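PDB 6KR5: cysteine synthase 3 from Entamoeba histolytica, which catalyses the pyridoxal-phosphate-dependent formation of L-cysteine from O-acetyl-L-serine and sulfide. Local coordinates for residues L48-P53 with P307-R312; S55-R60 with A167-T172; P25-H30 with D273-G278. All blocks are in the same frame, centred on the assembly; numbering follows the deposited sequence.

Interaction 1 of 3, residues L48-P53 with P307-R312. With PLP (pyridoxal-5'-phosphate), chain D.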
loop_
_atom_site.group_PDB
_atom_site.type_symbol
_atom_site.label_atom_id
_atom_site.label_comp_id
_atom_site.label_asym_id
_atom_site.label_seq_id
_atom_site.Cartn_x
_atom_site.Cartn_y
_atom_site.Cartn_z
ATOM N N LEU B 48 -1.065 1.356 11.293
ATOM C CA LEU B 48 -1.284 0.812 9.950
ATOM C C LEU B 48 0.050 0.442 9.309
ATOM O O LEU B 48 0.660 1.242 8.590
ATOM C CB LEU B 48 -2.057 1.813 9.106
ATOM C CG LEU B 48 -3.327 2.265 9.808
ATOM C CD1 LEU B 48 -4.066 3.229 8.904
ATOM C CD2 LEU B 48 -4.194 1.086 10.102
ATOM N N GLU B 49 0.471 -0.808 9.526
ATOM C CA GLU B 49 1.717 -1.268 8.929
ATOM C C GLU B 49 1.584 -1.466 7.427
ATOM O O GLU B 49 2.592 -1.691 6.745
ATOM C CB GLU B 49 2.185 -2.539 9.641
ATOM C CG GLU B 49 2.577 -2.243 11.091
ATOM C CD GLU B 49 3.769 -1.295 11.163
ATOM O OE1 GLU B 49 4.804 -1.649 10.559
ATOM O OE2 GLU B 49 3.678 -0.224 11.813
ATOM N N CYS B 50 0.374 -1.355 6.888
ATOM C CA CYS B 50 0.205 -1.330 5.446
ATOM C C CYS B 50 0.866 -0.117 4.802
ATOM O O CYS B 50 1.051 -0.103 3.577
ATOM C CB CYS B 50 -1.281 -1.346 5.125
ATOM S SG CYS B 50 -1.622 -1.371 3.383
ATOM N N PHE B 51 1.230 0.898 5.590
ATOM C CA PHE B 51 1.873 2.081 5.031
ATOM C C PHE B 51 3.355 1.879 4.739
ATOM O O PHE B 51 3.977 2.771 4.152
ATOM C CB PHE B 51 1.670 3.279 5.960
ATOM C CG PHE B 51 0.380 4.011 5.716
ATOM C CD1 PHE B 51 -0.814 3.464 6.121
ATOM C CD2 PHE B 51 0.375 5.243 5.093
ATOM C CE1 PHE B 51 -2.008 4.140 5.897
ATOM C CE2 PHE B 51 -0.814 5.912 4.867
ATOM C CZ PHE B 51 -1.995 5.359 5.277
ATOM N N ASN B 52 3.944 0.746 5.123
ATOM C CA ASN B 52 5.294 0.438 4.673
ATOM C C ASN B 52 5.323 0.312 3.147
ATOM O O ASN B 52 4.293 0.036 2.517
ATOM C CB ASN B 52 5.773 -0.847 5.338
ATOM C CG ASN B 52 6.170 -0.627 6.786
ATOM O OD1 ASN B 52 7.163 0.044 7.066
ATOM N ND2 ASN B 52 5.385 -1.166 7.713
ATOM N N PRO B 53 6.486 0.532 2.519
ATOM C CA PRO B 53 6.529 0.528 1.039
ATOM C C PRO B 53 6.020 -0.751 0.393
ATOM O O PRO B 53 5.387 -0.680 -0.674
ATOM C CB PRO B 53 8.016 0.766 0.727
ATOM C CG PRO B 53 8.751 0.540 2.039
ATOM C CD PRO B 53 7.774 0.933 3.108
ATOM N N PRO B 307 -1.162 -5.596 10.806
ATOM C CA PRO B 307 0.087 -5.964 10.103
ATOM C C PRO B 307 0.114 -5.752 8.592
ATOM O O PRO B 307 1.220 -5.590 8.046
ATOM C CB PRO B 307 0.246 -7.455 10.446
ATOM C CG PRO B 307 -0.424 -7.599 11.789
ATOM C CD PRO B 307 -1.635 -6.690 11.680
ATOM N N ASP B 308 -1.015 -5.800 7.881
ATOM C CA ASP B 308 -0.967 -5.620 6.425
ATOM C C ASP B 308 -2.358 -5.254 5.908
ATOM O O ASP B 308 -3.295 -5.037 6.687
ATOM C CB ASP B 308 -0.371 -6.847 5.704
ATOM C CG ASP B 308 -1.289 -8.074 5.680
ATOM O OD1 ASP B 308 -2.391 -8.061 6.279
ATOM O OD2 ASP B 308 -0.876 -9.089 5.055
ATOM N N CYS B 309 -2.487 -5.209 4.586
ATOM C CA CYS B 309 -3.654 -4.670 3.901
ATOM C C CYS B 309 -4.532 -5.781 3.335
ATOM O O CYS B 309 -4.046 -6.844 2.945
ATOM C CB CYS B 309 -3.207 -3.744 2.771
ATOM S SG CYS B 309 -4.564 -3.017 1.841
ATOM N N GLY B 310 -5.842 -5.511 3.263
ATOM C CA GLY B 310 -6.765 -6.487 2.724
ATOM C C GLY B 310 -6.587 -6.758 1.246
ATOM O O GLY B 310 -6.993 -7.826 0.776
ATOM N N GLU B 311 -5.973 -5.825 0.506
ATOM C CA GLU B 311 -5.761 -6.037 -0.922
ATOM C C GLU B 311 -4.919 -7.278 -1.183
ATOM O O GLU B 311 -5.056 -7.917 -2.232
ATOM C CB GLU B 311 -5.105 -4.803 -1.545
ATOM C CG GLU B 311 -4.935 -4.911 -3.060
ATOM C CD GLU B 311 -4.429 -3.636 -3.710
ATOM O OE1 GLU B 311 -4.072 -2.684 -2.984
ATOM O OE2 GLU B 311 -4.396 -3.598 -4.958
ATOM N N ARG B 312 -4.055 -7.642 -0.240
ATOM C CA ARG B 312 -3.248 -8.853 -0.336
ATOM C C ARG B 312 -4.074 -10.130 -0.189
ATOM O O ARG B 312 -3.524 -11.229 -0.338
ATOM C CB ARG B 312 -2.139 -8.797 0.721
ATOM C CG ARG B 312 -0.922 -9.677 0.443
ATOM C CD ARG B 312 0.347 -9.101 1.064
ATOM N NE ARG B 312 0.890 -8.015 0.257
ATOM C CZ ARG B 312 1.918 -7.260 0.628
ATOM N NH1 ARG B 312 2.515 -7.481 1.797
ATOM N NH2 ARG B 312 2.340 -6.282 -0.159
HETATM N N1 PLP D . -0.047 -10.683 10.329
HETATM C C2 PLP D . 0.676 -10.640 9.168
HETATM C C2A PLP D . -0.057 -10.416 7.882
HETATM C C3 PLP D . 2.050 -10.798 9.204
HETATM O O3 PLP D . 2.751 -10.756 8.032
HETATM C C4 PLP D . 2.694 -10.993 10.419
HETATM C C4A PLP D . 4.154 -11.268 10.476
HETATM O O4A PLP D . 4.815 -11.334 9.432
HETATM C C5 PLP D . 1.947 -11.030 11.595
HETATM C C6 PLP D . 0.581 -10.879 11.533
HETATM C C5A PLP D . 2.574 -11.287 12.947
HETATM O O4P PLP D . 3.600 -10.400 13.298
HETATM P P PLP D . 4.815 -11.010 14.143
HETATM O O1P PLP D . 4.228 -11.765 15.323
HETATM O O2P PLP D . 5.561 -11.952 13.242
HETATM O O3P PLP D . 5.650 -9.860 14.576
#
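Pro307, whose carbonyl O meets Glu49 CB at 3.6 Å, sets the CB-CG edge of its ring on one face of the PLP pyridine, near N1 and C6, with CB 3.2 Å from cofactor N1. At the rim of the same pyridine, Asp308 OD2 approaches the methyl carbon C2A at 3.2 Å, while Tyr313 and Asn88 hydrogen-bond to this carboxylate oxygen. The setting is a classic fold-type II PLP enzyme: the two segments leave the C-terminal ends of neighbouring parallel strands, 43-48 and 301-306, and the loop at 307-312 carries part of the cofactor pocket.

Glu49 presents only its CB to Pro307. With CG beside the backbone N (chi1 -67°) and the chain bent at chi2, the carboxylate is led away, where Arg60 and Thr24 bind it. Asn52 ND2 reaches OE1 from above the carboxylate plane, 2.9 Å away, so the flat group is held from several directions.

A disulfide between Cys50 and Cys309 is seen in this structure, and both residues have two conformers. In the pair described here the sulfurs stand 3.7 Å apart, so the bond presumably belongs to another conformer, and the very close approach of Cys50 SG to Cys309 CB is doubtful. Farther along, Glu311 and Arg312 form reciprocal salt bridges with Arg312 and Glu311 of the second subunit. Within the turn at 49-52, Glu49 O accepts from two donors of one residue: Asn52 N, and Asn52 ND2 at 3.0 Å, the latter in the carbonyl plane on a lone pair.

Interaction 2 of 3, residues S55-R60 with A167-T172. With PLP (pyridoxal-5'-phosphate), chain D.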
loop_
_atom_site.group_PDB
_atom_site.type_symbol
_atom_site.label_atom_id
_atom_site.label_comp_id
_atom_site.label_asym_id
_atom_site.label_seq_id
_atom_site.Cartn_x
_atom_site.Cartn_y
_atom_site.Cartn_z
ATOM N N SER B 55 4.009 -2.714 2.220
ATOM C CA SER B 55 2.650 -2.803 2.757
ATOM C C SER B 55 2.472 -3.882 3.815
ATOM O O SER B 55 1.358 -4.378 4.018
ATOM C CB SER B 55 1.632 -2.994 1.631
ATOM O OG SER B 55 1.762 -1.922 0.713
ATOM N N SER B 56 3.532 -4.237 4.536
ATOM C CA SER B 56 3.335 -5.048 5.726
ATOM C C SER B 56 4.420 -4.751 6.741
ATOM O O SER B 56 5.459 -4.168 6.429
ATOM C CB SER B 56 3.317 -6.548 5.421
ATOM O OG SER B 56 4.627 -7.103 5.513
ATOM N N VAL B 57 4.148 -5.177 7.975
ATOM C CA VAL B 57 5.105 -5.045 9.067
ATOM C C VAL B 57 6.424 -5.730 8.741
ATOM O O VAL B 57 7.476 -5.350 9.272
ATOM C CB VAL B 57 4.453 -5.609 10.344
ATOM C CG1 VAL B 57 4.190 -7.092 10.198
ATOM C CG2 VAL B 57 5.300 -5.314 11.563
ATOM N N LYS B 58 6.401 -6.738 7.866
ATOM C CA LYS B 58 7.633 -7.461 7.560
ATOM C C LYS B 58 8.639 -6.629 6.776
ATOM O O LYS B 58 9.801 -7.041 6.677
ATOM C CB LYS B 58 7.321 -8.749 6.803
ATOM C CG LYS B 58 6.471 -9.727 7.603
ATOM C CD LYS B 58 7.037 -9.998 8.991
ATOM C CE LYS B 58 6.445 -11.271 9.555
ATOM N NZ LYS B 58 5.373 -10.908 10.521
ATOM N N ASP B 59 8.246 -5.478 6.230
ATOM C CA ASP B 59 9.251 -4.556 5.700
ATOM C C ASP B 59 10.287 -4.235 6.767
ATOM O O ASP B 59 11.492 -4.175 6.489
ATOM C CB ASP B 59 8.603 -3.248 5.237
ATOM C CG ASP B 59 7.893 -3.358 3.906
ATOM O OD1 ASP B 59 7.366 -4.434 3.574
ATOM O OD2 ASP B 59 7.852 -2.326 3.200
ATOM N N ARG B 60 9.824 -4.007 8.001
ATOM C CA ARG B 60 10.745 -3.680 9.082
ATOM C C ARG B 60 11.642 -4.856 9.405
ATOM O O ARG B 60 12.839 -4.679 9.679
ATOM C CB ARG B 60 9.975 -3.295 10.339
ATOM C CG ARG B 60 9.034 -2.115 10.214
ATOM C CD ARG B 60 8.348 -1.953 11.555
ATOM N NE ARG B 60 7.270 -0.975 11.570
ATOM C CZ ARG B 60 7.394 0.283 11.978
ATOM N NH1 ARG B 60 8.568 0.767 12.371
ATOM N NH2 ARG B 60 6.328 1.065 12.005
ATOM N N ALA B 167 14.213 -6.740 17.301
ATOM C CA ALA B 167 14.866 -5.440 17.432
ATOM C C ALA B 167 14.327 -4.400 16.451
ATOM O O ALA B 167 14.447 -3.198 16.710
ATOM C CB ALA B 167 16.375 -5.602 17.247
ATOM N N ALA B 168 13.753 -4.828 15.319
ATOM C CA ALA B 168 13.151 -3.863 14.396
ATOM C C ALA B 168 12.094 -3.019 15.081
ATOM O O ALA B 168 11.821 -1.879 14.662
ATOM C CB ALA B 168 12.534 -4.587 13.204
ATOM N N HIS B 169 11.492 -3.550 16.134
ATOM C CA HIS B 169 10.339 -2.915 16.739
ATOM C C HIS B 169 10.718 -1.912 17.818
ATOM O O HIS B 169 9.828 -1.364 18.482
ATOM C CB HIS B 169 9.414 -3.999 17.256
ATOM C CG HIS B 169 8.820 -4.796 16.145
ATOM N ND1 HIS B 169 7.918 -4.249 15.257
ATOM C CD2 HIS B 169 9.043 -6.063 15.731
ATOM C CE1 HIS B 169 7.577 -5.164 14.367
ATOM N NE2 HIS B 169 8.245 -6.274 14.632
ATOM N N VAL B 170 12.015 -1.640 17.984
ATOM C CA VAL B 170 12.399 -0.428 18.701
ATOM C C VAL B 170 11.747 0.775 18.035
ATOM O O VAL B 170 11.215 1.669 18.703
ATOM C CB VAL B 170 13.931 -0.294 18.758
ATOM C CG1 VAL B 170 14.327 1.029 19.403
ATOM C CG2 VAL B 170 14.529 -1.455 19.528
ATOM N N TYR B 171 11.718 0.776 16.703
ATOM C CA TYR B 171 11.096 1.872 15.971
ATOM C C TYR B 171 9.578 1.844 16.117
ATOM O O TYR B 171 8.958 2.870 16.411
ATOM C CB TYR B 171 11.507 1.806 14.500
ATOM C CG TYR B 171 12.960 2.142 14.249
ATOM C CD1 TYR B 171 13.950 1.158 14.305
ATOM C CD2 TYR B 171 13.341 3.444 13.937
ATOM C CE1 TYR B 171 15.278 1.471 14.067
ATOM C CE2 TYR B 171 14.666 3.765 13.699
ATOM C CZ TYR B 171 15.627 2.776 13.764
ATOM O OH TYR B 171 16.941 3.104 13.521
ATOM N N THR B 172 8.959 0.674 15.928
ATOM C CA THR B 172 7.512 0.568 16.087
ATOM C C THR B 172 7.078 1.106 17.443
ATOM O O THR B 172 6.159 1.929 17.539
ATOM C CB THR B 172 7.073 -0.891 15.921
ATOM O OG1 THR B 172 7.768 -1.487 14.817
ATOM C CG2 THR B 172 5.558 -0.989 15.696
HETATM N N1 PLP D . -0.047 -10.683 10.329
HETATM C C2 PLP D . 0.676 -10.640 9.168
HETATM C C2A PLP D . -0.057 -10.416 7.882
HETATM C C3 PLP D . 2.050 -10.798 9.204
HETATM O O3 PLP D . 2.751 -10.756 8.032
HETATM C C4 PLP D . 2.694 -10.993 10.419
HETATM C C4A PLP D . 4.154 -11.268 10.476
HETATM O O4A PLP D . 4.815 -11.334 9.432
HETATM C C5 PLP D . 1.947 -11.030 11.595
HETATM C C6 PLP D . 0.581 -10.879 11.533
HETATM C C5A PLP D . 2.574 -11.287 12.947
HETATM O O4P PLP D . 3.600 -10.400 13.298
HETATM P P PLP D . 4.815 -11.010 14.143
HETATM O O1P PLP D . 4.228 -11.765 15.323
HETATM O O2P PLP D . 5.561 -11.952 13.242
HETATM O O3P PLP D . 5.650 -9.860 14.576
HETATM O O HOH W 1 11.062 -0.809 12.581
#
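Arg60 and Ala168 bring the two backbones together, their CA atoms 5.8 Å apart, where the first turns of helices 58-72 and 169-179 meet. Ser56 caps the first of these helices, its OG accepting from Lys58 N at 3.0 Å. The methyl of Ala168 rests against the Arg60 backbone, CB lying 3.5 Å from Arg60 O.

Arg60 runs extended from CG to NE and carries its guanidinium across to Thr172. The hydroxyl OG1 sits over one face of that group, 3.1 Å above the plane and displaced toward the rim, a position too poorly angled for hydrogen bonding. At the guanidinium edge, in plane, a water accepts from Arg60 NH1 at 3.0 Å; it also lies against Ala168 O at a doubtfully short distance, while Tyr171 CB packs nearby. Glu49 and Glu175 form salt bridges with NE and NH2.

Thr172 OG1 is also joined to His169 ND1 by a hydrogen bond of 2.8 Å, which would restrain the imidazole, with CE1 toward Val57 CG2, 3.6 Å away and close to the ring plane. Val57 CG2 stands opposite the backbone N (chi1 64°, measured to CG1), and its other methyl, CG1, faces the cofactor.

Next to Val57, within the SVKDR sequence of the family, Lys58 NZ is bonded to PLP C4A at 1.3 Å, consistent with an internal aldimine; the aldehyde oxygen O4A still in the model overlaps the lysine and is doubtful. Salt bridges to Glu49 and Glu175 probably balance the guanidinium charge of Arg60, while Thr172 OG1 bonds the imidazole and lies over the guanidinium face without a hydrogen bond to it.

Interaction 3 of 3, residues P25-H30 with D273-G278; sequences PLVELH and DGIMCG
Asp273 lies against the CD2 methyl of Leu29 with its CB, CG and carboxylate oxygens. Its CB lies 4.2 Å from Leu29 CD2, its CG approaches the same methyl at 3.8 Å, and the two side chains cross at about a right angle. With CG placed beside its own backbone N (chi1 -76°), the carboxylate is swung onto the chain that follows strand 26-28. There OD1 takes His30 N in a nearly straight hydrogen bond of 2.8 Å (N-H...O 171°), entered on the syn side and 16° out of the carboxylate plane. The same oxygen accepts from a water 2.8 Å away that also donates to Glu28 O, and from Gly31 N. The tip ends in OD2, which accepts from Val32 N and has Leu29 CD2 close by.

Next to the carboxylate the contact turns apolar. Ile275 CD1 touches Leu29 CD2 at 4.1 Å and comes more loosely to Val27 CG1 at 4.4 Å, so one methyl bridges two residues of segment 25-30. Gly274, with positive phi, is the first residue to leave helical geometry after helix 259-273, and Ile275 comes next.

In the fold, the contact joins the strand that is outermost within this chain to the loop between helices 259-273 and 279-292. Leu26 and Val27 continue the sheet into the second subunit by parallel pairing, and His30 NE2 makes weak bonds to Glu28 OE1 and to His15 O of the second subunit.

Three consecutive backbone N-H groups and a water thus all donate to one aspartate. They would stabilise a negative charge on its carboxylate, which ties residues 30-32 to the end of helix 259-273.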
loop_
_atom_site.group_PDB
_atom_site.type_symbol
_atom_site.label_atom_id
_atom_site.label_comp_id
_atom_site.label_asym_id
_atom_site.label_seq_id
_atom_site.Cartn_x
_atom_site.Cartn_y
_atom_site.Cartn_z
ATOM N N PRO B 25 1.271 5.412 10.229
ATOM C CA PRO B 25 0.272 6.241 10.913
ATOM C C PRO B 25 -0.445 5.492 12.016
ATOM O O PRO B 25 -0.656 4.280 11.940
ATOM C CB PRO B 25 -0.715 6.606 9.799
ATOM C CG PRO B 25 -0.097 6.156 8.526
ATOM C CD PRO B 25 0.855 5.066 8.865
ATOM N N LEU B 26 -0.839 6.249 13.038
ATOM C CA LEU B 26 -1.688 5.775 14.126
ATOM C C LEU B 26 -3.019 6.515 14.014
ATOM O O LEU B 26 -3.043 7.751 14.066
ATOM C CB LEU B 26 -1.017 6.026 15.475
ATOM C CG LEU B 26 -1.675 5.444 16.717
ATOM C CD1 LEU B 26 -1.824 3.941 16.615
ATOM C CD2 LEU B 26 -0.834 5.802 17.932
ATOM N N VAL B 27 -4.113 5.767 13.830
ATOM C CA VAL B 27 -5.405 6.306 13.400
ATOM C C VAL B 27 -6.502 5.895 14.378
ATOM O O VAL B 27 -6.560 4.742 14.820
ATOM C CB VAL B 27 -5.750 5.825 11.972
ATOM C CG1 VAL B 27 -7.079 6.428 11.479
ATOM C CG2 VAL B 27 -4.606 6.156 11.015
ATOM N N GLU B 28 -7.398 6.831 14.688
ATOM C CA GLU B 28 -8.547 6.516 15.534
ATOM C C GLU B 28 -9.568 5.659 14.795
ATOM O O GLU B 28 -9.928 5.952 13.647
ATOM C CB GLU B 28 -9.239 7.799 15.992
ATOM C CG GLU B 28 -8.376 8.757 16.802
ATOM C CD GLU B 28 -9.073 10.093 17.063
ATOM O OE1 GLU B 28 -10.046 10.422 16.352
ATOM O OE2 GLU B 28 -8.634 10.816 17.986
ATOM N N LEU B 29 -10.071 4.621 15.483
ATOM C CA LEU B 29 -11.279 3.911 15.061
ATOM C C LEU B 29 -12.516 4.635 15.587
ATOM O O LEU B 29 -12.511 5.143 16.712
ATOM C CB LEU B 29 -11.266 2.478 15.589
ATOM C CG LEU B 29 -10.312 1.512 14.906
ATOM C CD1 LEU B 29 -10.514 0.110 15.485
ATOM C CD2 LEU B 29 -10.503 1.511 13.391
ATOM N N HIS B 30 -13.578 4.665 14.776
ATOM C CA HIS B 30 -14.827 5.314 15.181
ATOM C C HIS B 30 -16.036 4.472 14.810
ATOM O O HIS B 30 -16.971 4.328 15.604
ATOM C CB HIS B 30 -14.966 6.697 14.536
ATOM C CG HIS B 30 -13.923 7.674 14.973
ATOM N ND1 HIS B 30 -13.889 8.213 16.241
ATOM C CD2 HIS B 30 -12.877 8.216 14.304
ATOM C CE1 HIS B 30 -12.856 9.032 16.339
ATOM N NE2 HIS B 30 -12.232 9.057 15.175
ATOM N N ASP B 273 -15.139 1.904 8.922
ATOM C CA ASP B 273 -14.060 2.859 9.133
ATOM C C ASP B 273 -13.267 3.148 7.872
ATOM O O ASP B 273 -12.405 4.032 7.895
ATOM C CB ASP B 273 -13.115 2.378 10.248
ATOM C CG ASP B 273 -13.723 2.569 11.611
ATOM O OD1 ASP B 273 -13.565 3.668 12.190
ATOM O OD2 ASP B 273 -14.378 1.625 12.078
ATOM N N GLY B 274 -13.549 2.461 6.768
ATOM C CA GLY B 274 -12.831 2.754 5.549
ATOM C C GLY B 274 -11.373 2.362 5.544
ATOM O O GLY B 274 -10.600 2.909 4.752
ATOM N N ILE B 275 -10.975 1.424 6.398
ATOM C CA ILE B 275 -9.601 0.945 6.483
ATOM C C ILE B 275 -9.599 -0.498 6.005
ATOM O O ILE B 275 -10.245 -1.355 6.612
ATOM C CB ILE B 275 -9.062 1.055 7.915
ATOM C CG1 ILE B 275 -8.971 2.519 8.342
ATOM C CG2 ILE B 275 -7.727 0.360 8.029
ATOM C CD1 ILE B 275 -8.807 2.691 9.835
ATOM N N MET B 276 -8.890 -0.771 4.907
ATOM C CA MET B 276 -8.892 -2.108 4.309
ATOM C C MET B 276 -7.706 -2.882 4.855
ATOM O O MET B 276 -6.631 -2.911 4.262
ATOM C CB MET B 276 -8.853 -2.041 2.789
ATOM C CG MET B 276 -9.097 -3.403 2.157
ATOM S SD MET B 276 -9.164 -3.276 0.356
ATOM C CE MET B 276 -9.657 -4.920 -0.129
ATOM N N CYS B 277 -7.914 -3.521 5.998
ATOM C CA CYS B 277 -6.863 -4.242 6.702
ATOM C C CYS B 277 -6.965 -5.744 6.446
ATOM O O CYS B 277 -8.003 -6.261 6.037
ATOM C CB CYS B 277 -6.979 -3.969 8.202
ATOM S SG CYS B 277 -8.557 -4.528 8.969
ATOM N N GLY B 278 -5.873 -6.450 6.712
ATOM C CA GLY B 278 -5.791 -7.874 6.439
ATOM C C GLY B 278 -6.493 -8.747 7.475
ATOM O O GLY B 278 -7.170 -8.273 8.390
HETATM O O HOH W 2 -11.843 5.810 11.690
#

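Interactions 1 and 2 converge on the cofactor: the first supplies a proline edge on the pyridine, the second the lysine bonded to PLP. Their centres lie 12 Å apart and two bonds couple them, the salt bridge Glu49 OE1 to Arg60 NE at 2.7 Å and the probable hydrogen bond Val57 N to Pro307 O at 3.0 Å. The centres of interactions 1 and 3 are 11 Å apart; probable hydrogen bonds, Gly278 N to Asp308 O and Gly310 N to Met276 O, both 2.9 Å, join them. Interactions 2 and 3 do not touch, and the Ile275 side chain is about 13 Å from PLP; segment 307-312 thus touches both the cofactor and interaction 3.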